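Local atomic coordinates of PmoF1 (Methylocystis sp. ATCC 49242, PDB entry 6P17), a protein that probably binds copper in the manner of PCu(A)C-type copper chaperones and may take part in copper handling in a methane-oxidising bacterium. Residues K9-H14 / F32-G37; A45-K50 / T104-K109; S28-I33 / L79-A84; G100-L105 / E112-A117. One frame throughout, in Å; residues are numbered along the deposited sequence.

In the fold
Strands 10-18 and 27-35, consecutive in the chain, pair as a hairpin in interaction 1. Interaction 3 starts on strand 27-35, sharing Phe32 and Ile33 with interaction 1, and closes a long loop onto strand 75-91, which flanks strand 27-35 on the edge not taken by strand 10-18. From within that loop strand 41-48 reaches forward to strand 101-107 in interaction 2, whose segments alternate with those of interaction 3, so the two loops cross. Interaction 4 is the local hairpin 101-107/111-120; it shares Thr104 and Leu105 with interaction 2. Side chains meet inside the fold: Phe107 packs on Leu10, Val12 and Ile33, and Phe29 on Met103 and Ile115, tying the contacts into one beta sandwich core.

Interaction 1 (K9-H14 / F32-G37)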
loop_
_atom_site.group_PDB
_atom_site.type_symbol
_atom_site.label_atom_id
_atom_site.label_comp_id
_atom_site.label_asym_id
_atom_site.label_seq_id
_atom_site.Cartn_x
_atom_site.Cartn_y
_atom_site.Cartn_z
ATOM N N LYS A 9 4.011 -9.313 13.716
ATOM C CA LYS A 9 2.779 -9.026 14.439
ATOM C C LYS A 9 1.872 -8.069 13.667
ATOM O O LYS A 9 0.923 -7.513 14.233
ATOM C CB LYS A 9 3.092 -8.477 15.834
ATOM C CG LYS A 9 3.641 -9.525 16.818
ATOM C CD LYS A 9 2.700 -10.729 16.954
ATOM C CE LYS A 9 2.788 -11.387 18.335
ATOM N NZ LYS A 9 3.931 -12.342 18.491
ATOM N N LEU A 10 2.137 -7.889 12.381
ATOM C CA LEU A 10 1.352 -7.021 11.527
ATOM C C LEU A 10 0.409 -7.858 10.682
ATOM O O LEU A 10 0.687 -9.015 10.357
ATOM C CB LEU A 10 2.261 -6.189 10.615
ATOM C CG LEU A 10 3.452 -5.471 11.264
ATOM C CD1 LEU A 10 4.296 -4.727 10.211
ATOM C CD2 LEU A 10 2.990 -4.515 12.356
ATOM N N LYS A 11 -0.706 -7.254 10.299
ATOM C CA LYS A 11 -1.601 -7.868 9.337
ATOM C C LYS A 11 -1.970 -6.834 8.292
ATOM O O LYS A 11 -2.459 -5.753 8.640
ATOM C CB LYS A 11 -2.866 -8.403 10.005
ATOM C CG LYS A 11 -3.894 -8.916 9.004
ATOM C CD LYS A 11 -5.182 -9.350 9.690
ATOM C CE LYS A 11 -4.970 -10.576 10.549
ATOM N NZ LYS A 11 -6.280 -11.098 11.034
ATOM N N VAL A 12 -1.761 -7.168 7.026
ATOM C CA VAL A 12 -2.224 -6.338 5.918
ATOM C C VAL A 12 -3.566 -6.889 5.464
ATOM O O VAL A 12 -3.670 -8.054 5.064
ATOM C CB VAL A 12 -1.222 -6.315 4.755
ATOM C CG1 VAL A 12 -1.771 -5.402 3.621
ATOM C CG2 VAL A 12 0.193 -5.892 5.262
ATOM N N GLU A 13 -4.597 -6.056 5.510
ATOM C CA GLU A 13 -5.962 -6.530 5.317
ATOM C C GLU A 13 -6.584 -5.797 4.143
ATOM O O GLU A 13 -6.567 -4.564 4.094
ATOM C CB GLU A 13 -6.781 -6.329 6.591
ATOM C CG GLU A 13 -8.122 -7.007 6.602
ATOM C CD GLU A 13 -8.750 -6.964 7.980
ATOM O OE1 GLU A 13 -8.825 -5.855 8.552
ATOM O OE2 GLU A 13 -9.139 -8.036 8.499
ATOM N N HIS A 14 -7.082 -6.567 3.181
ATOM C CA HIS A 14 -7.812 -6.058 2.026
ATOM C C HIS A 14 -7.082 -4.953 1.256
ATOM O O HIS A 14 -7.617 -3.856 1.062
ATOM C CB HIS A 14 -9.200 -5.614 2.461
ATOM C CG HIS A 14 -9.986 -6.720 3.103
ATOM N ND1 HIS A 14 -9.771 -8.050 2.803
ATOM C CD2 HIS A 14 -10.967 -6.702 4.038
ATOM C CE1 HIS A 14 -10.593 -8.801 3.517
ATOM N NE2 HIS A 14 -11.338 -8.005 4.265
ATOM N N PHE A 32 -5.813 -1.621 4.861
ATOM C CA PHE A 32 -5.772 -1.577 6.316
ATOM C C PHE A 32 -4.495 -2.274 6.752
ATOM O O PHE A 32 -4.194 -3.369 6.265
ATOM C CB PHE A 32 -6.961 -2.306 6.933
ATOM C CG PHE A 32 -8.295 -1.683 6.648
ATOM C CD1 PHE A 32 -8.425 -0.328 6.426
ATOM C CD2 PHE A 32 -9.436 -2.476 6.626
ATOM C CE1 PHE A 32 -9.675 0.229 6.176
ATOM C CE2 PHE A 32 -10.673 -1.929 6.384
ATOM C CZ PHE A 32 -10.792 -0.568 6.156
ATOM N N ILE A 33 -3.762 -1.668 7.680
ATOM C CA ILE A 33 -2.584 -2.305 8.260
ATOM C C ILE A 33 -2.745 -2.339 9.766
ATOM O O ILE A 33 -2.794 -1.285 10.410
ATOM C CB ILE A 33 -1.296 -1.576 7.881
ATOM C CG1 ILE A 33 -1.190 -1.498 6.358
ATOM C CG2 ILE A 33 -0.111 -2.355 8.428
ATOM C CD1 ILE A 33 -0.186 -0.462 5.873
ATOM N N HIS A 34 -2.813 -3.539 10.327
ATOM C CA HIS A 34 -2.910 -3.705 11.772
ATOM C C HIS A 34 -1.517 -3.918 12.349
ATOM O O HIS A 34 -0.712 -4.617 11.763
ATOM C CB HIS A 34 -3.768 -4.910 12.130
ATOM C CG HIS A 34 -5.156 -4.850 11.587
ATOM N ND1 HIS A 34 -6.248 -4.591 12.384
ATOM C CD2 HIS A 34 -5.634 -5.020 10.332
ATOM C CE1 HIS A 34 -7.346 -4.620 11.649
ATOM N NE2 HIS A 34 -7.001 -4.873 10.400
ATOM N N ASN A 35 -1.240 -3.308 13.479
ATOM C CA ASN A 35 -0.071 -3.665 14.279
ATOM C C ASN A 35 -0.625 -4.314 15.537
ATOM O O ASN A 35 -1.158 -3.623 16.406
ATOM C CB ASN A 35 0.791 -2.446 14.601
ATOM C CG ASN A 35 2.065 -2.810 15.353
ATOM O OD1 ASN A 35 2.242 -3.941 15.798
ATOM N ND2 ASN A 35 2.955 -1.841 15.501
ATOM N N ASN A 36 -0.527 -5.641 15.623
ATOM C CA ASN A 36 -1.021 -6.368 16.789
ATOM C C ASN A 36 0.057 -6.603 17.835
ATOM O O ASN A 36 -0.180 -7.337 18.798
ATOM C CB ASN A 36 -1.625 -7.715 16.373
ATOM C CG ASN A 36 -2.734 -7.567 15.347
ATOM O OD1 ASN A 36 -3.653 -6.755 15.515
ATOM N ND2 ASN A 36 -2.643 -8.339 14.264
ATOM N N GLY A 37 1.236 -6.005 17.664
ATOM C CA GLY A 37 2.332 -6.178 18.588
ATOM C C GLY A 37 2.412 -5.024 19.575
ATOM O O GLY A 37 1.637 -4.069 19.526
#
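Lys11 and Val12 run antiparallel to Ile33 and His34 in the hairpin of strands 10-18 and 27-35, the strand axes 4.7 Å apart and their directions at 165°. Lys11-His34 and Glu13-Phe32 are hydrogen-bonded pairs, Leu10-Asn35 and Val12-Ile33 non-hydrogen-bonded ones. His34 N donates to Lys11 O at 2.8 Å in the carbonyl plane, and past the regular ladder Asn36 N still reaches Lys9 O at 2.7 Å. On the face of Leu10, Val12 and Ile33, Leu10 CD2 lies against the amide of Asn35, 3.6 Å from its OD1. That amide closes an Asx turn, with Gly37 N donating to Asn35 OD1 at 3.0 Å, while Asn35 ND2 is bonded to the backbone oxygens of Leu71 and Thr39. On the other face Glu13 puts CG anti to its backbone N (chi1 -169°), and the extended chain carries OE1 to the imidazole of His34. His34 NE2 donates to Glu13 OE1 at 2.8 Å; the carboxylate and ring planes stand 83° apart, and NE2 meets the oxygen from above the carboxylate plane. Glu13 OE1 also sits at the edge of the Phe32 ring, whose side chain makes a cation-pi contact with Lys76. The histidine-carboxylate bond thus links the neighbouring hydrogen-bonded pairs Glu13-Phe32 and Lys11-His34 diagonally across the two strands, and the carboxylate would probably stabilise a protonated imidazole, while the opposite face contributes aliphatic groups to the core.

Interaction 2 (A45-K50 / T104-K109)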
loop_
_atom_site.group_PDB
_atom_site.type_symbol
_atom_site.label_atom_id
_atom_site.label_comp_id
_atom_site.label_asym_id
_atom_site.label_seq_id
_atom_site.Cartn_x
_atom_site.Cartn_y
_atom_site.Cartn_z
ATOM N N ALA A 45 8.662 1.106 2.270
ATOM C CA ALA A 45 8.800 1.105 0.828
ATOM C C ALA A 45 7.818 0.100 0.267
ATOM O O ALA A 45 7.283 -0.754 0.982
ATOM C CB ALA A 45 10.223 0.772 0.378
ATOM N N VAL A 46 7.578 0.232 -1.024
ATOM C CA VAL A 46 6.728 -0.684 -1.763
ATOM C C VAL A 46 7.410 -0.949 -3.093
ATOM O O VAL A 46 7.900 -0.021 -3.750
ATOM C CB VAL A 46 5.312 -0.111 -1.967
ATOM C CG1 VAL A 46 4.474 -1.029 -2.843
ATOM C CG2 VAL A 46 4.640 0.107 -0.632
ATOM N N LYS A 47 7.473 -2.215 -3.472
ATOM C CA LYS A 47 8.060 -2.630 -4.736
ATOM C C LYS A 47 6.945 -3.188 -5.597
ATOM O O LYS A 47 6.144 -3.995 -5.122
ATOM C CB LYS A 47 9.147 -3.686 -4.528
ATOM C CG LYS A 47 10.242 -3.304 -3.545
ATOM C CD LYS A 47 11.222 -4.462 -3.358
ATOM C CE LYS A 47 12.049 -4.304 -2.084
ATOM N NZ LYS A 47 12.952 -5.465 -1.861
ATOM N N VAL A 48 6.891 -2.763 -6.855
ATOM C CA VAL A 48 5.858 -3.241 -7.765
ATOM C C VAL A 48 6.460 -3.352 -9.160
ATOM O O VAL A 48 7.061 -2.400 -9.671
ATOM C CB VAL A 48 4.610 -2.327 -7.735
ATOM C CG1 VAL A 48 4.992 -0.893 -8.003
ATOM C CG2 VAL A 48 3.537 -2.828 -8.714
ATOM N N GLU A 49 6.333 -4.535 -9.761
ATOM C CA GLU A 49 6.964 -4.759 -11.055
ATOM C C GLU A 49 6.227 -4.060 -12.189
ATOM O O GLU A 49 6.859 -3.660 -13.173
ATOM C CB GLU A 49 7.068 -6.258 -11.338
ATOM C CG GLU A 49 8.354 -6.892 -10.833
ATOM C CD GLU A 49 9.545 -6.589 -11.728
ATOM O OE1 GLU A 49 10.637 -6.292 -11.198
ATOM O OE2 GLU A 49 9.386 -6.647 -12.967
ATOM N N LYS A 50 4.910 -3.905 -12.084
ATOM C CA LYS A 50 4.127 -3.336 -13.177
ATOM C C LYS A 50 4.078 -1.812 -13.170
ATOM O O LYS A 50 3.409 -1.231 -14.030
ATOM C CB LYS A 50 2.704 -3.900 -13.157
ATOM C CG LYS A 50 2.641 -5.353 -13.595
ATOM C CD LYS A 50 1.229 -5.789 -13.915
ATOM C CE LYS A 50 1.183 -7.272 -14.246
ATOM N NZ LYS A 50 -0.216 -7.769 -14.335
ATOM N N THR A 104 5.238 -5.938 -3.301
ATOM C CA THR A 104 6.009 -6.260 -2.105
ATOM C C THR A 104 5.966 -5.061 -1.170
ATOM O O THR A 104 6.354 -3.952 -1.557
ATOM C CB THR A 104 7.453 -6.627 -2.437
ATOM O OG1 THR A 104 7.495 -7.833 -3.224
ATOM C CG2 THR A 104 8.212 -6.874 -1.144
ATOM N N LEU A 105 5.472 -5.278 0.046
ATOM C CA LEU A 105 5.492 -4.260 1.086
ATOM C C LEU A 105 6.707 -4.489 1.973
ATOM O O LEU A 105 6.991 -5.628 2.361
ATOM C CB LEU A 105 4.216 -4.297 1.924
ATOM C CG LEU A 105 3.068 -3.411 1.416
ATOM C CD1 LEU A 105 2.805 -3.593 -0.082
ATOM C CD2 LEU A 105 1.790 -3.612 2.236
ATOM N N VAL A 106 7.434 -3.415 2.277
ATOM C CA VAL A 106 8.637 -3.495 3.103
ATOM C C VAL A 106 8.360 -2.747 4.399
ATOM O O VAL A 106 8.147 -1.529 4.382
ATOM C CB VAL A 106 9.873 -2.901 2.397
ATOM C CG1 VAL A 106 11.135 -3.177 3.218
ATOM C CG2 VAL A 106 10.019 -3.415 0.972
ATOM N N PHE A 107 8.419 -3.461 5.524
ATOM C CA PHE A 107 8.280 -2.869 6.847
ATOM C C PHE A 107 9.640 -2.768 7.533
ATOM O O PHE A 107 10.491 -3.646 7.379
ATOM C CB PHE A 107 7.315 -3.699 7.700
ATOM C CG PHE A 107 5.931 -3.771 7.131
ATOM C CD1 PHE A 107 5.011 -2.756 7.373
ATOM C CD2 PHE A 107 5.549 -4.839 6.343
ATOM C CE1 PHE A 107 3.728 -2.813 6.848
ATOM C CE2 PHE A 107 4.269 -4.909 5.824
ATOM C CZ PHE A 107 3.353 -3.894 6.075
ATOM N N GLU A 108 9.822 -1.689 8.307
ATOM C CA GLU A 108 11.108 -1.415 8.947
ATOM C C GLU A 108 11.577 -2.580 9.814
ATOM O O GLU A 108 12.767 -2.915 9.814
ATOM C CB GLU A 108 11.026 -0.136 9.786
ATOM C CG GLU A 108 12.353 0.261 10.463
ATOM C CD GLU A 108 12.219 1.480 11.380
ATOM O OE1 GLU A 108 11.165 1.624 12.036
ATOM O OE2 GLU A 108 13.166 2.296 11.444
ATOM N N LYS A 109 10.672 -3.194 10.573
ATOM C CA LYS A 109 11.034 -4.272 11.489
ATOM C C LYS A 109 10.507 -5.638 11.072
ATOM O O LYS A 109 11.247 -6.625 11.147
ATOM C CB LYS A 109 10.543 -3.951 12.904
ATOM C CG LYS A 109 11.264 -2.761 13.526
ATOM C CD LYS A 109 10.704 -2.414 14.897
ATOM C CE LYS A 109 11.310 -1.119 15.448
ATOM N NZ LYS A 109 12.799 -1.155 15.464
#
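Val46 and Leu105 sit side by side across two antiparallel strands of the beta sandwich, both side chains pointing into its core. The strands, 45-48 and 104-107, run at 161° to each other, and Lys47 and Thr104 form a hydrogen-bonded pair: Lys47 N to Thr104 O and Thr104 N to Lys47 O are both 2.8 Å. At the Ala45-Val106 pair the ladder is less even, since Ala45 N bonds Val106 O only weakly. In the core, Val46 holds CG1 anti to its backbone N (chi1 175°), which brings this methyl to 4.1 Å from Leu105 CD1; Val46 CG2 meets Leu105 CD1 as well. Leu105 in turn packs on Leu43 and Val12, and Val46 on Met103. The outer face carries Ala45, Lys47, Thr104 and Val106. Here Lys47 CG lies beside the backbone N (chi1 -54°), and the chain beyond it is extended, crossing over Val106 on its way to a salt bridge between Lys47 NZ and Glu112 OE2. The stem rests on the valine at CE, and the anion lies on strand 111-120, beyond strand 101-107. Closer to the backbone, Lys47 CB is 4.0 Å from Thr104 CB, and farther out Lys47 CE lies 3.8 Å from Val106 CG2.

Interaction 3 (S28-I33 / L79-A84); sequences SFYAFI and LAPGGA
Tyr30, Ala31 and Leu79 make the centre of this contact, where strand 27-35 meets the broken strand 75-91 just before a type II beta turn, Ala80 to Gly83. Two backbone hydrogen bonds join Ala31 and Leu79 as an antiparallel pair: Leu79 N donates to Ala31 O at 2.7 Å, nearly in line with the carbonyl bond, and Ala31 N to Leu79 O at 3.0 Å, more bent at the acceptor. The turn has its own bonds, Gly83 N to Ala80 O and Ala80 N to Ala84 O. The aromatic contact is a CH-pi interaction: Pro81 CD stands 3.7 Å from the centroid of the Tyr30 ring, only 6° off the ring normal. Tyr30 CG lies beside the backbone N (chi1 -55°), laying the ring over the turn, and Pro81 CG is 3.7 Å from Tyr30 CZ. Against the opposite face, offset toward the rim, lies the backbone carbon of Ser28, while Trp16 meets the ring at about 45°. The aliphatic contacts belong to Leu79, whose CD1 is 4.0 Å from Ile33 CD1 and whose CD2 approaches Phe29 CE2 more loosely. With an alanine in place of Tyr30 the ring face under Pro81 is gone, which would probably leave a gap there and hold the turn less firmly against the strand. The contact thus anchors a turn by two means: paired amides fix the strand, and an aromatic face holds the proline through dispersion and weakly polarised C-H groups.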
loop_
_atom_site.group_PDB
_atom_site.type_symbol
_atom_site.label_atom_id
_atom_site.label_comp_id
_atom_site.label_asym_id
_atom_site.label_seq_id
_atom_site.Cartn_x
_atom_site.Cartn_y
_atom_site.Cartn_z
ATOM N N SER A 28 -3.219 4.671 -7.143
ATOM C CA SER A 28 -3.158 4.882 -5.702
ATOM C C SER A 28 -3.484 3.583 -4.980
ATOM O O SER A 28 -4.540 2.986 -5.224
ATOM C CB SER A 28 -4.129 5.981 -5.264
ATOM O OG SER A 28 -3.780 7.218 -5.850
ATOM N N PHE A 29 -2.581 3.165 -4.086
ATOM C CA PHE A 29 -2.697 1.929 -3.320
ATOM C C PHE A 29 -3.235 2.203 -1.917
ATOM O O PHE A 29 -2.785 3.127 -1.226
ATOM C CB PHE A 29 -1.343 1.218 -3.228
ATOM C CG PHE A 29 -1.309 0.090 -2.239
ATOM C CD1 PHE A 29 -1.779 -1.163 -2.585
ATOM C CD2 PHE A 29 -0.796 0.283 -0.959
ATOM C CE1 PHE A 29 -1.729 -2.235 -1.670
ATOM C CE2 PHE A 29 -0.742 -0.766 -0.042
ATOM C CZ PHE A 29 -1.217 -2.028 -0.398
ATOM N N TYR A 30 -4.187 1.373 -1.497
ATOM C CA TYR A 30 -4.906 1.530 -0.241
ATOM C C TYR A 30 -4.942 0.192 0.481
ATOM O O TYR A 30 -4.776 -0.861 -0.145
ATOM C CB TYR A 30 -6.329 2.011 -0.484
ATOM C CG TYR A 30 -6.429 3.295 -1.291
ATOM C CD1 TYR A 30 -5.868 4.474 -0.828
ATOM C CD2 TYR A 30 -7.103 3.323 -2.507
ATOM C CE1 TYR A 30 -5.973 5.648 -1.549
ATOM C CE2 TYR A 30 -7.213 4.488 -3.243
ATOM C CZ TYR A 30 -6.648 5.650 -2.758
ATOM O OH TYR A 30 -6.754 6.804 -3.495
ATOM N N ALA A 31 -5.169 0.243 1.801
ATOM C CA ALA A 31 -5.225 -0.970 2.618
ATOM C C ALA A 31 -5.456 -0.603 4.082
ATOM O O ALA A 31 -5.350 0.559 4.489
ATOM C CB ALA A 31 -3.943 -1.813 2.524
ATOM N N PHE A 32 -5.813 -1.621 4.861
ATOM C CA PHE A 32 -5.772 -1.577 6.316
ATOM C C PHE A 32 -4.495 -2.274 6.752
ATOM O O PHE A 32 -4.194 -3.369 6.265
ATOM C CB PHE A 32 -6.961 -2.306 6.933
ATOM C CG PHE A 32 -8.295 -1.683 6.648
ATOM C CD1 PHE A 32 -8.425 -0.328 6.426
ATOM C CD2 PHE A 32 -9.436 -2.476 6.626
ATOM C CE1 PHE A 32 -9.675 0.229 6.176
ATOM C CE2 PHE A 32 -10.673 -1.929 6.384
ATOM C CZ PHE A 32 -10.792 -0.568 6.156
ATOM N N ILE A 33 -3.762 -1.668 7.680
ATOM C CA ILE A 33 -2.584 -2.305 8.260
ATOM C C ILE A 33 -2.745 -2.339 9.766
ATOM O O ILE A 33 -2.794 -1.285 10.410
ATOM C CB ILE A 33 -1.296 -1.576 7.881
ATOM C CG1 ILE A 33 -1.190 -1.498 6.358
ATOM C CG2 ILE A 33 -0.111 -2.355 8.428
ATOM C CD1 ILE A 33 -0.186 -0.462 5.873
ATOM N N LEU A 79 -5.086 3.220 5.068
ATOM C CA LEU A 79 -4.681 3.919 3.854
ATOM C C LEU A 79 -5.899 3.956 2.947
ATOM O O LEU A 79 -6.431 2.903 2.584
ATOM C CB LEU A 79 -3.504 3.234 3.146
ATOM C CG LEU A 79 -2.072 3.429 3.653
ATOM C CD1 LEU A 79 -1.919 3.106 5.147
ATOM C CD2 LEU A 79 -1.105 2.573 2.814
ATOM N N ALA A 80 -6.346 5.157 2.586
ATOM C CA ALA A 80 -7.648 5.283 1.950
ATOM C C ALA A 80 -7.689 6.586 1.161
ATOM O O ALA A 80 -6.879 7.490 1.411
ATOM C CB ALA A 80 -8.777 5.236 2.993
ATOM N N PRO A 81 -8.600 6.701 0.189
ATOM C CA PRO A 81 -8.725 7.951 -0.572
ATOM C C PRO A 81 -8.848 9.144 0.356
ATOM O O PRO A 81 -9.634 9.128 1.311
ATOM C CB PRO A 81 -10.015 7.749 -1.380
ATOM C CG PRO A 81 -10.125 6.274 -1.547
ATOM C CD PRO A 81 -9.545 5.675 -0.284
ATOM N N GLY A 82 -8.063 10.183 0.071
ATOM C CA GLY A 82 -8.097 11.378 0.881
ATOM C C GLY A 82 -7.320 11.282 2.172
ATOM O O GLY A 82 -7.347 12.236 2.959
ATOM N N GLY A 83 -6.634 10.161 2.413
ATOM C CA GLY A 83 -5.772 9.975 3.561
ATOM C C GLY A 83 -4.436 9.380 3.138
ATOM O O GLY A 83 -4.091 9.413 1.952
ATOM N N ALA A 84 -3.686 8.818 4.087
ATOM C CA ALA A 84 -2.411 8.187 3.766
ATOM C C ALA A 84 -2.595 7.152 2.659
ATOM O O ALA A 84 -3.634 6.494 2.561
ATOM C CB ALA A 84 -1.821 7.523 5.011
#

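Interaction 4 (G100-L105 / E112-A117); sequences GLEMTL and EVVIDA
Met103 and Ile115 lie at the middle of a beta hairpin, strands 101-107 and 111-120, that forms part of the beta sandwich. Leu101-Ala117, Met103-Ile115 and Leu105-Val113 are hydrogen-bonded pairs, six backbone bonds in all. Ile115 N to Met103 O is 2.7 Å and close to straight (N-H...O 175°). Side chains of these pairs face the core. Ile115 CG1 takes the crowded position between its backbone N and carbonyl carbon (chi1 67°); from there CG1 touches Met103 CB at 3.9 Å, and CD1 reaches Leu105 CD1 at 3.6 Å. Phe29 of strand 27-35 packs on Met103, Ile115 and Ala117. An alanine in place of Ile115 removes the CD1 that meets Leu105 CD1 and Phe29, and would probably open a gap between them. Nearer the hairpin's open end, Met103 SD lies 3.8 Å from Ala117 CB. The outer face is mixed: Val114 lies among Glu102, Thr104 and Asp116. Thr104 CG2 lies against OE1 of Glu112, whose OE2 is held by Lys47, and Glu102 and Asp116, like charges on opposite strands, keep their carboxylate planes 24° apart. A water probably eases their repulsion, donating to Asp116 OD1 at 2.9 Å and to Glu102 OE1 at 3.2 Å.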
loop_
_atom_site.group_PDB
_atom_site.type_symbol
_atom_site.label_atom_id
_atom_site.label_comp_id
_atom_site.label_asym_id
_atom_site.label_seq_id
_atom_site.Cartn_x
_atom_site.Cartn_y
_atom_site.Cartn_z
ATOM N N GLY A 100 -5.455 -9.444 -9.627
ATOM C CA GLY A 100 -4.777 -8.598 -8.662
ATOM C C GLY A 100 -3.411 -8.129 -9.136
ATOM O O GLY A 100 -2.837 -8.627 -10.103
ATOM N N LEU A 101 -2.885 -7.135 -8.418
ATOM C CA LEU A 101 -1.571 -6.565 -8.696
ATOM C C LEU A 101 -0.580 -7.040 -7.636
ATOM O O LEU A 101 -0.760 -6.770 -6.447
ATOM C CB LEU A 101 -1.638 -5.039 -8.728
ATOM C CG LEU A 101 -0.294 -4.347 -8.971
ATOM C CD1 LEU A 101 0.050 -4.403 -10.436
ATOM C CD2 LEU A 101 -0.287 -2.913 -8.462
ATOM N N GLU A 102 0.458 -7.752 -8.071
ATOM C CA GLU A 102 1.450 -8.299 -7.155
ATOM C C GLU A 102 2.406 -7.201 -6.709
ATOM O O GLU A 102 2.890 -6.416 -7.530
ATOM C CB GLU A 102 2.206 -9.446 -7.819
ATOM C CG GLU A 102 3.360 -9.980 -7.003
ATOM C CD GLU A 102 3.837 -11.323 -7.511
ATOM O OE1 GLU A 102 3.180 -12.337 -7.189
ATOM O OE2 GLU A 102 4.847 -11.364 -8.244
ATOM N N MET A 103 2.659 -7.140 -5.407
ATOM C CA MET A 103 3.340 -6.017 -4.780
ATOM C C MET A 103 4.085 -6.538 -3.568
ATOM O O MET A 103 3.606 -7.443 -2.869
ATOM C CB MET A 103 2.377 -4.911 -4.306
ATOM C CG MET A 103 1.591 -4.180 -5.382
ATOM S SD MET A 103 0.316 -3.207 -4.541
ATOM C CE MET A 103 1.312 -1.865 -3.908
ATOM N N THR A 104 5.238 -5.938 -3.301
ATOM C CA THR A 104 6.009 -6.260 -2.105
ATOM C C THR A 104 5.966 -5.061 -1.170
ATOM O O THR A 104 6.354 -3.952 -1.557
ATOM C CB THR A 104 7.453 -6.627 -2.437
ATOM O OG1 THR A 104 7.495 -7.833 -3.224
ATOM C CG2 THR A 104 8.212 -6.874 -1.144
ATOM N N LEU A 105 5.472 -5.278 0.046
ATOM C CA LEU A 105 5.492 -4.260 1.086
ATOM C C LEU A 105 6.707 -4.489 1.973
ATOM O O LEU A 105 6.991 -5.628 2.361
ATOM C CB LEU A 105 4.216 -4.297 1.924
ATOM C CG LEU A 105 3.068 -3.411 1.416
ATOM C CD1 LEU A 105 2.805 -3.593 -0.082
ATOM C CD2 LEU A 105 1.790 -3.612 2.236
ATOM N N GLU A 112 9.735 -7.981 4.710
ATOM C CA GLU A 112 9.007 -7.850 3.454
ATOM C C GLU A 112 7.831 -8.810 3.417
ATOM O O GLU A 112 7.866 -9.884 4.026
ATOM C CB GLU A 112 9.927 -8.113 2.261
ATOM C CG GLU A 112 11.123 -7.169 2.235
ATOM C CD GLU A 112 11.820 -7.116 0.890
ATOM O OE1 GLU A 112 11.470 -7.916 -0.012
ATOM O OE2 GLU A 112 12.726 -6.264 0.740
ATOM N N VAL A 113 6.791 -8.427 2.689
ATOM C CA VAL A 113 5.666 -9.332 2.467
ATOM C C VAL A 113 5.179 -9.144 1.037
ATOM O O VAL A 113 5.115 -8.020 0.537
ATOM C CB VAL A 113 4.535 -9.110 3.506
ATOM C CG1 VAL A 113 3.966 -7.677 3.466
ATOM C CG2 VAL A 113 3.425 -10.138 3.336
ATOM N N VAL A 114 4.866 -10.244 0.364
ATOM C CA VAL A 114 4.312 -10.190 -0.985
ATOM C C VAL A 114 2.794 -10.278 -0.905
ATOM O O VAL A 114 2.249 -11.169 -0.232
ATOM C CB VAL A 114 4.887 -11.312 -1.859
ATOM C CG1 VAL A 114 4.183 -11.329 -3.207
ATOM C CG2 VAL A 114 6.408 -11.115 -2.030
ATOM N N ILE A 115 2.106 -9.346 -1.576
ATOM C CA ILE A 115 0.649 -9.317 -1.589
ATOM C C ILE A 115 0.141 -9.259 -3.022
ATOM O O ILE A 115 0.874 -8.939 -3.962
ATOM C CB ILE A 115 0.050 -8.135 -0.790
ATOM C CG1 ILE A 115 0.379 -6.800 -1.479
ATOM C CG2 ILE A 115 0.515 -8.157 0.651
ATOM C CD1 ILE A 115 -0.136 -5.585 -0.702
ATOM N N ASP A 116 -1.139 -9.595 -3.173
ATOM C CA ASP A 116 -1.903 -9.349 -4.390
ATOM C C ASP A 116 -2.950 -8.296 -4.052
ATOM O O ASP A 116 -3.886 -8.567 -3.291
ATOM C CB ASP A 116 -2.562 -10.629 -4.904
ATOM C CG ASP A 116 -1.567 -11.600 -5.526
ATOM O OD1 ASP A 116 -0.384 -11.239 -5.705
ATOM O OD2 ASP A 116 -1.974 -12.737 -5.846
ATOM N N ALA A 117 -2.799 -7.099 -4.607
ATOM C CA ALA A 117 -3.786 -6.054 -4.401
ATOM C C ALA A 117 -4.979 -6.255 -5.325
ATOM O O ALA A 117 -4.811 -6.439 -6.534
ATOM C CB ALA A 117 -3.156 -4.681 -4.641
HETATM O O HOH W 1 1.128 -13.603 -5.059
#